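Local coordinates for protein male-specific lethal-3 (Drosophila melanogaster, PDB 3M9Q) that reads the H3K36me3 histone mark through its chromodomain, as part of the MSL complex that raises transcription from the single male X chromosome, at residues R89-Q92 / R93-E97. The protein carries 1 engineered substitution. Sequence-based numbering, arbitrary orientation. Where two conformers were deposited one is given.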
# COMPACT_ATOMS: atom_id res chain seq x y z
N ARG A 89 7.70 -7.75 7.14
CA ARG A 89 7.20 -7.65 8.52
C ARG A 89 8.28 -7.16 9.46
O ARG A 89 8.04 -6.36 10.37
CB ARG A 89 6.65 -8.99 9.01
CG ARG A 89 5.34 -9.39 8.35
CD ARG A 89 4.79 -10.67 8.93
NE ARG A 89 3.70 -11.18 8.12
CZ ARG A 89 2.86 -12.14 8.49
NH1 ARG A 89 2.97 -12.72 9.68
NH2 ARG A 89 1.91 -12.52 7.67
N GLN A 90 9.49 -7.67 9.26
CA GLN A 90 10.63 -7.24 10.07
C GLN A 90 10.97 -5.78 9.77
O GLN A 90 11.25 -5.01 10.68
CB GLN A 90 11.86 -8.13 9.85
CG GLN A 90 11.69 -9.54 10.44
CD GLN A 90 11.66 -9.57 11.96
OE1 GLN A 90 11.97 -8.58 12.63
NE2 GLN A 90 11.26 -10.70 12.51
N LEU A 91 10.92 -5.40 8.50
CA LEU A 91 11.16 -4.00 8.12
C LEU A 91 10.16 -3.09 8.83
O LEU A 91 10.52 -2.05 9.39
CB LEU A 91 11.07 -3.82 6.60
CG LEU A 91 11.18 -2.38 6.09
CD1 LEU A 91 12.53 -1.77 6.45
CD2 LEU A 91 10.97 -2.34 4.58
N GLN A 92 8.90 -3.50 8.83
CA GLN A 92 7.86 -2.73 9.50
C GLN A 92 8.21 -2.52 10.98
O GLN A 92 8.08 -1.42 11.52
CB GLN A 92 6.52 -3.43 9.33
CG GLN A 92 5.36 -2.79 10.07
CD GLN A 92 4.09 -3.58 9.87
OE1 GLN A 92 4.14 -4.81 9.77
NE2 GLN A 92 2.96 -2.89 9.76
N ARG A 93 8.67 -3.57 11.64
CA ARG A 93 9.01 -3.49 13.06
C ARG A 93 10.21 -2.59 13.30
O ARG A 93 10.26 -1.82 14.25
CB ARG A 93 9.25 -4.89 13.65
CG ARG A 93 7.95 -5.69 13.76
CD ARG A 93 8.16 -7.17 14.00
NE ARG A 93 8.67 -7.48 15.34
CZ ARG A 93 7.91 -7.66 16.42
NH1 ARG A 93 6.60 -7.50 16.36
NH2 ARG A 93 8.48 -7.97 17.56
N GLU A 94 11.17 -2.66 12.39
CA GLU A 94 12.38 -1.84 12.46
C GLU A 94 12.04 -0.37 12.32
O GLU A 94 12.51 0.48 13.08
CB GLU A 94 13.35 -2.27 11.36
CG GLU A 94 14.60 -1.41 11.25
CD GLU A 94 15.60 -1.99 10.27
OE1 GLU A 94 15.98 -3.17 10.43
OE2 GLU A 94 16.01 -1.27 9.34
N LEU A 95 11.21 -0.08 11.33
CA LEU A 95 10.80 1.30 11.05
C LEU A 95 9.98 1.88 12.21
O LEU A 95 10.12 3.05 12.58
CB LEU A 95 9.99 1.39 9.76
CG LEU A 95 10.76 1.15 8.46
CD1 LEU A 95 9.79 1.16 7.28
CD2 LEU A 95 11.83 2.22 8.30
N ALA A 96 9.15 1.03 12.79
CA ALA A 96 8.26 1.48 13.87
C ALA A 96 9.09 1.88 15.07
O ALA A 96 8.83 2.90 15.72
CB ALA A 96 7.26 0.39 14.25
N GLU A 97 10.13 1.11 15.34
CA GLU A 97 11.03 1.39 16.46
C GLU A 97 11.81 2.68 16.18
O GLU A 97 12.01 3.51 17.06
CB GLU A 97 11.98 0.21 16.67
CG GLU A 97 12.94 0.33 17.83
CD GLU A 97 13.78 -0.93 17.94
OE1 GLU A 97 14.79 -1.03 17.22
OE2 GLU A 97 13.39 -1.84 18.70
O HOH W 1 11.46 -8.05 15.32
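Arg93 begins a new turn of helix by donating its backbone N to Arg89 O at 3.1 Å, and its side chain then runs back over the preceding turn. With CG set beside the backbone N (chi1 -71°), Arg93 CG lies 3.5 Å from Arg89 O, with CD close by, before a bend at chi3 (71°) turns the guanidinium aside. A single water joins it to Gln90: lying in the guanidinium plane at its edge, the water accepts from Arg93 NE and donates to Gln90 OE1, 2.8 Å in each case. The Gln90 amide is thus held at both ends, since NE2 bonds to Glu86 one turn earlier.

Glu94 continues the i to i+4 ladder, its N 2.9 Å from Gln90 O, and rests CB against the carbonyl oxygens of Gln90 and Leu91. The next rung is the straightest, Leu95 N meeting Leu91 O at 2.8 Å with an N-H...O angle of 165°. Leu95 also supplies the apolar contact of this turn: its CG packs 4.0 Å from Leu91 CD1, the two branched ends crossing at a slant, while CB and CG cover the Leu91 carbonyl oxygen. Cutting Leu95 back to an alanine removes CG and both methyls, which would probably open a gap beside Leu91 CD1 and leave just its CB over that oxygen. Ala96 follows, donating N to Gln92 O and laying CB 3.4 Å from the same oxygen.

Helix 86-100 is the C-terminal helix that packs against the antiparallel sheet, as is characteristic of chromodomains. Leu91 and Leu95 meet Tyr29 of strand 25-29 and Leu39 of strand 39-51; beside them Gln92 touches Leu27 and bonds through NE2 to Leu39 O and Thr41 OG1, tying the helix to the sheet, while Arg93 and Glu94 remain exposed.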